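Local coordinates for glycosaminoglycan xylosylkinase (Hydra vulgaris, PDB 5XOM), which probably phosphorylates xylose in the glycosaminoglycan linkage region of proteoglycans, as a secretory-pathway kinase of the Fam20 family, at residues Leu329-Leu343 / Leu361-Asp373. Sequence-based numbering, arbitrary orientation.
Sequences LKIATSNENSLSVLL and LLALDRRLLLVQD
D365 on helix 358-382 reaches the N-terminus of helix 339-347 and takes three hydrogen bonds there. D365 OD2 accepts the backbone N of S340 through the syn lone pair, at 2.8 Å. Two serines, short enough to bring their hydroxyls close, share D365 OD1: S340 OG, 2.6 Å away, is tilted 26° out of the carboxylate plane on the syn side, whereas OG of the N-cap residue S338, at 3.0 Å, comes from above the other face, which fixes the group's rotation. A carboxylate suits this spot, since the positive end of the helix dipole would probably favour its charge; a leucine here would probably leave the S340 N-H and both hydroxyls without this acceptor.

Apolar packing continues on both sides. L368 is a knob whose branched end fills the hole formed by L329, L339, T333 and the small A332. Of these T333 comes nearest, CG2 to L368 CG at 3.6 Å, while its OG1 bonds back to K330 O. L329 CD1 meets V371 CG1 at 3.9 Å. L343 and L364 cross at about a right angle, L343 CD2 pressing tightly on L364 CD1 at 3.4 Å.

Two successive helices, 323-334 and 339-347, thus pack across a long one in the helical C-terminal lobe of this kinase-like fold.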
loop_
_atom_site.group_PDB
_atom_site.type_symbol
_atom_site.label_atom_id
_atom_site.label_comp_id
_atom_site.label_asym_id
_atom_site.label_seq_id
_atom_site.Cartn_x
_atom_site.Cartn_y
_atom_site.Cartn_z
ATOM N N LEU A 329 -15.441 -8.303 -12.728
ATOM C CA LEU A 329 -16.689 -7.846 -13.335
ATOM C C LEU A 329 -17.900 -8.426 -12.619
ATOM O O LEU A 329 -18.942 -7.767 -12.526
ATOM C CB LEU A 329 -16.743 -8.218 -14.817
ATOM C CG LEU A 329 -15.809 -7.481 -15.780
ATOM C CD1 LEU A 329 -16.090 -7.917 -17.206
ATOM C CD2 LEU A 329 -15.940 -5.979 -15.647
ATOM N N LYS A 330 -17.789 -9.652 -12.109
ATOM C CA LYS A 330 -18.938 -10.260 -11.457
ATOM C C LYS A 330 -19.125 -9.717 -10.049
ATOM O O LYS A 330 -20.264 -9.563 -9.597
ATOM C CB LYS A 330 -18.764 -11.777 -11.410
ATOM C CG LYS A 330 -18.822 -12.434 -12.775
ATOM C CD LYS A 330 -19.715 -13.660 -12.769
ATOM C CE LYS A 330 -19.564 -14.472 -11.486
ATOM N NZ LYS A 330 -18.263 -15.197 -11.396
ATOM N N ILE A 331 -18.029 -9.381 -9.368
ATOM C CA ILE A 331 -18.113 -8.670 -8.095
ATOM C C ILE A 331 -18.736 -7.293 -8.287
ATOM O O ILE A 331 -19.507 -6.821 -7.442
ATOM C CB ILE A 331 -16.716 -8.579 -7.452
ATOM C CG1 ILE A 331 -16.262 -9.963 -6.973
ATOM C CG2 ILE A 331 -16.698 -7.558 -6.321
ATOM C CD1 ILE A 331 -14.838 -9.990 -6.453
ATOM N N ALA A 332 -18.432 -6.635 -9.409
ATOM C CA ALA A 332 -18.942 -5.286 -9.636
ATOM C C ALA A 332 -20.450 -5.288 -9.857
ATOM O O ALA A 332 -21.149 -4.381 -9.393
ATOM C CB ALA A 332 -18.223 -4.646 -10.826
ATOM N N THR A 333 -20.975 -6.305 -10.547
ATOM C CA THR A 333 -22.412 -6.377 -10.786
ATOM C C THR A 333 -23.194 -6.840 -9.564
ATOM O O THR A 333 -24.387 -6.538 -9.461
ATOM C CB THR A 333 -22.725 -7.327 -11.953
ATOM O OG1 THR A 333 -22.072 -8.581 -11.741
ATOM C CG2 THR A 333 -22.263 -6.749 -13.275
ATOM N N SER A 334 -22.561 -7.560 -8.640
ATOM C CA SER A 334 -23.250 -8.103 -7.477
ATOM C C SER A 334 -23.052 -7.272 -6.216
ATOM O O SER A 334 -23.644 -7.599 -5.182
ATOM C CB SER A 334 -22.804 -9.548 -7.220
ATOM O OG SER A 334 -21.524 -9.591 -6.613
ATOM N N ASN A 335 -22.244 -6.216 -6.265
ATOM C CA ASN A 335 -22.136 -5.324 -5.120
ATOM C C ASN A 335 -23.486 -4.676 -4.836
ATOM O O ASN A 335 -24.326 -4.519 -5.726
ATOM C CB ASN A 335 -21.088 -4.236 -5.372
ATOM C CG ASN A 335 -19.690 -4.651 -4.948
ATOM O OD1 ASN A 335 -19.517 -5.558 -4.134
ATOM N ND2 ASN A 335 -18.681 -3.974 -5.492
ATOM N N GLU A 336 -23.700 -4.299 -3.576
ATOM C CA GLU A 336 -24.922 -3.581 -3.250
ATOM C C GLU A 336 -24.863 -2.138 -3.726
ATOM O O GLU A 336 -25.913 -1.525 -3.946
ATOM C CB GLU A 336 -25.188 -3.620 -1.742
ATOM C CG GLU A 336 -24.104 -2.958 -0.907
ATOM C CD GLU A 336 -24.500 -2.800 0.551
ATOM O OE1 GLU A 336 -25.527 -2.142 0.824
ATOM O OE2 GLU A 336 -23.782 -3.335 1.424
ATOM N N ASN A 337 -23.661 -1.601 -3.915
ATOM C CA ASN A 337 -23.458 -0.290 -4.516
ATOM C C ASN A 337 -23.036 -0.469 -5.967
ATOM O O ASN A 337 -22.088 -1.207 -6.257
ATOM C CB ASN A 337 -22.396 0.502 -3.754
ATOM C CG ASN A 337 -22.871 0.942 -2.383
ATOM O OD1 ASN A 337 -22.219 0.673 -1.377
ATOM N ND2 ASN A 337 -24.013 1.617 -2.339
ATOM N N SER A 338 -23.735 0.207 -6.872
ATOM C CA SER A 338 -23.439 0.068 -8.287
ATOM C C SER A 338 -22.048 0.612 -8.604
ATOM O O SER A 338 -21.420 1.317 -7.806
ATOM C CB SER A 338 -24.487 0.789 -9.131
ATOM O OG SER A 338 -24.281 2.191 -9.087
ATOM N N LEU A 339 -21.565 0.248 -9.790
ATOM C CA LEU A 339 -20.262 0.717 -10.247
ATOM C C LEU A 339 -20.183 2.239 -10.234
ATOM O O LEU A 339 -19.154 2.816 -9.864
ATOM C CB LEU A 339 -19.998 0.176 -11.652
ATOM C CG LEU A 339 -18.615 0.403 -12.249
ATOM C CD1 LEU A 339 -17.583 -0.340 -11.426
ATOM C CD2 LEU A 339 -18.606 -0.074 -13.688
ATOM N N SER A 340 -21.264 2.911 -10.633
ATOM C CA SER A 340 -21.222 4.365 -10.713
ATOM C C SER A 340 -21.264 5.007 -9.335
ATOM O O SER A 340 -20.662 6.067 -9.131
ATOM C CB SER A 340 -22.376 4.876 -11.575
ATOM O OG SER A 340 -23.618 4.794 -10.899
ATOM N N VAL A 341 -21.963 4.393 -8.380
ATOM C CA VAL A 341 -21.952 4.925 -7.022
ATOM C C VAL A 341 -20.552 4.836 -6.430
ATOM O O VAL A 341 -20.047 5.803 -5.846
ATOM C CB VAL A 341 -22.989 4.192 -6.156
ATOM C CG1 VAL A 341 -22.726 4.452 -4.677
ATOM C CG2 VAL A 341 -24.396 4.626 -6.545
ATOM N N LEU A 342 -19.883 3.692 -6.604
ATOM C CA LEU A 342 -18.520 3.552 -6.095
ATOM C C LEU A 342 -17.555 4.466 -6.842
ATOM O O LEU A 342 -16.624 5.016 -6.243
ATOM C CB LEU A 342 -18.065 2.097 -6.199
ATOM C CG LEU A 342 -18.836 1.087 -5.346
ATOM C CD1 LEU A 342 -18.253 -0.308 -5.507
ATOM C CD2 LEU A 342 -18.800 1.508 -3.884
ATOM N N LEU A 343 -17.748 4.636 -8.155
ATOM C CA LEU A 343 -16.832 5.491 -8.902
ATOM C C LEU A 343 -16.967 6.945 -8.477
ATOM O O LEU A 343 -15.963 7.646 -8.317
ATOM C CB LEU A 343 -17.051 5.354 -10.413
ATOM C CG LEU A 343 -16.206 6.359 -11.203
ATOM C CD1 LEU A 343 -14.750 5.927 -11.214
ATOM C CD2 LEU A 343 -16.711 6.492 -12.623
ATOM N N LEU A 361 -22.689 8.729 -15.301
ATOM C CA LEU A 361 -22.537 7.728 -14.246
ATOM C C LEU A 361 -23.483 6.559 -14.477
ATOM O O LEU A 361 -23.076 5.395 -14.411
ATOM C CB LEU A 361 -22.775 8.376 -12.878
ATOM C CG LEU A 361 -21.636 9.308 -12.468
ATOM C CD1 LEU A 361 -22.006 10.207 -11.299
ATOM C CD2 LEU A 361 -20.397 8.469 -12.130
ATOM N N LEU A 362 -24.746 6.854 -14.810
ATOM C CA LEU A 362 -25.695 5.786 -15.069
ATOM C C LEU A 362 -25.421 5.074 -16.387
ATOM O O LEU A 362 -25.787 3.908 -16.538
ATOM C CB LEU A 362 -27.127 6.336 -15.025
ATOM C CG LEU A 362 -27.423 6.862 -13.616
ATOM C CD1 LEU A 362 -28.722 7.656 -13.583
ATOM C CD2 LEU A 362 -27.432 5.705 -12.599
ATOM N N ALA A 363 -24.779 5.739 -17.345
ATOM C CA ALA A 363 -24.380 5.035 -18.561
ATOM C C ALA A 363 -23.378 3.928 -18.252
ATOM O O ALA A 363 -23.395 2.865 -18.885
ATOM C CB ALA A 363 -23.802 6.031 -19.571
ATOM N N LEU A 364 -22.492 4.171 -17.279
ATOM C CA LEU A 364 -21.551 3.148 -16.814
ATOM C C LEU A 364 -22.276 1.891 -16.348
ATOM O O LEU A 364 -21.932 0.774 -16.751
ATOM C CB LEU A 364 -20.717 3.715 -15.669
ATOM C CG LEU A 364 -19.587 4.640 -16.078
ATOM C CD1 LEU A 364 -18.938 5.194 -14.836
ATOM C CD2 LEU A 364 -18.580 3.906 -16.962
ATOM N N ASP A 365 -23.271 2.054 -15.471
ATOM C CA ASP A 365 -23.994 0.899 -14.952
ATOM C C ASP A 365 -24.756 0.192 -16.058
ATOM O O ASP A 365 -24.817 -1.044 -16.087
ATOM C CB ASP A 365 -24.948 1.329 -13.838
ATOM C CG ASP A 365 -24.225 1.977 -12.680
ATOM O OD1 ASP A 365 -24.830 2.844 -12.013
ATOM O OD2 ASP A 365 -23.056 1.625 -12.427
ATOM N N ARG A 366 -25.354 0.959 -16.974
ATOM C CA ARG A 366 -26.034 0.352 -18.113
ATOM C C ARG A 366 -25.066 -0.457 -18.964
ATOM O O ARG A 366 -25.374 -1.580 -19.377
ATOM C CB ARG A 366 -26.718 1.433 -18.954
ATOM C CG ARG A 366 -27.553 0.886 -20.102
ATOM C CD ARG A 366 -28.298 2.005 -20.833
ATOM N NE ARG A 366 -27.363 2.889 -21.516
ATOM C CZ ARG A 366 -27.138 4.151 -21.163
ATOM N NH1 ARG A 366 -27.796 4.681 -20.140
ATOM N NH2 ARG A 366 -26.251 4.879 -21.830
ATOM N N ARG A 367 -23.882 0.093 -19.227
ATOM C CA ARG A 367 -22.946 -0.594 -20.107
ATOM C C ARG A 367 -22.308 -1.802 -19.432
ATOM O O ARG A 367 -21.915 -2.753 -20.118
ATOM C CB ARG A 367 -21.880 0.386 -20.580
ATOM C CG ARG A 367 -22.404 1.409 -21.568
ATOM C CD ARG A 367 -21.485 2.605 -21.673
ATOM N NE ARG A 367 -22.159 3.705 -22.352
ATOM C CZ ARG A 367 -21.727 4.962 -22.352
ATOM N NH1 ARG A 367 -20.614 5.282 -21.704
ATOM N NH2 ARG A 367 -22.410 5.901 -22.996
ATOM N N LEU A 368 -22.214 -1.796 -18.102
ATOM C CA LEU A 368 -21.703 -2.967 -17.402
ATOM C C LEU A 368 -22.619 -4.165 -17.610
ATOM O O LEU A 368 -22.146 -5.282 -17.857
ATOM C CB LEU A 368 -21.529 -2.654 -15.915
ATOM C CG LEU A 368 -21.106 -3.794 -14.984
ATOM C CD1 LEU A 368 -19.831 -4.454 -15.479
ATOM C CD2 LEU A 368 -20.923 -3.280 -13.566
ATOM N N LEU A 369 -23.939 -3.947 -17.566
ATOM C CA LEU A 369 -24.869 -5.033 -17.860
ATOM C C LEU A 369 -24.742 -5.498 -19.305
ATOM O O LEU A 369 -24.879 -6.692 -19.594
ATOM C CB LEU A 369 -26.308 -4.616 -17.565
ATOM C CG LEU A 369 -26.645 -4.367 -16.097
ATOM C CD1 LEU A 369 -28.116 -4.013 -15.955
ATOM C CD2 LEU A 369 -26.289 -5.584 -15.249
ATOM N N LEU A 370 -24.528 -4.564 -20.236
ATOM C CA LEU A 370 -24.337 -4.959 -21.625
ATOM C C LEU A 370 -23.067 -5.789 -21.799
ATOM O O LEU A 370 -23.018 -6.669 -22.666
ATOM C CB LEU A 370 -24.305 -3.724 -22.526
ATOM C CG LEU A 370 -25.558 -2.838 -22.543
ATOM C CD1 LEU A 370 -25.303 -1.557 -23.329
ATOM C CD2 LEU A 370 -26.762 -3.609 -23.110
ATOM N N VAL A 371 -22.033 -5.525 -20.992
ATOM C CA VAL A 371 -20.831 -6.358 -21.017
ATOM C C VAL A 371 -21.152 -7.763 -20.530
ATOM O O VAL A 371 -20.765 -8.759 -21.152
ATOM C CB VAL A 371 -19.722 -5.715 -20.165
ATOM C CG1 VAL A 371 -18.588 -6.703 -19.923
ATOM C CG2 VAL A 371 -19.193 -4.477 -20.839
ATOM N N GLN A 372 -21.878 -7.859 -19.414
ATOM C CA GLN A 372 -22.281 -9.157 -18.887
ATOM C C GLN A 372 -23.071 -9.950 -19.923
ATOM O O GLN A 372 -22.856 -11.157 -20.088
ATOM C CB GLN A 372 -23.082 -8.960 -17.603
ATOM C CG GLN A 372 -23.569 -10.241 -16.945
ATOM C CD GLN A 372 -24.256 -9.974 -15.613
ATOM O OE1 GLN A 372 -23.935 -10.589 -14.592
ATOM N NE2 GLN A 372 -25.221 -9.063 -15.624
ATOM N N ASP A 373 -23.981 -9.284 -20.640
ATOM C CA ASP A 373 -24.749 -9.958 -21.682
ATOM C C ASP A 373 -23.835 -10.512 -22.770
ATOM O O ASP A 373 -24.013 -11.647 -23.230
ATOM C CB ASP A 373 -25.779 -8.999 -22.284
ATOM C CG ASP A 373 -26.859 -8.600 -21.293
ATOM O OD1 ASP A 373 -26.967 -9.247 -20.227
ATOM O OD2 ASP A 373 -27.601 -7.635 -21.584
#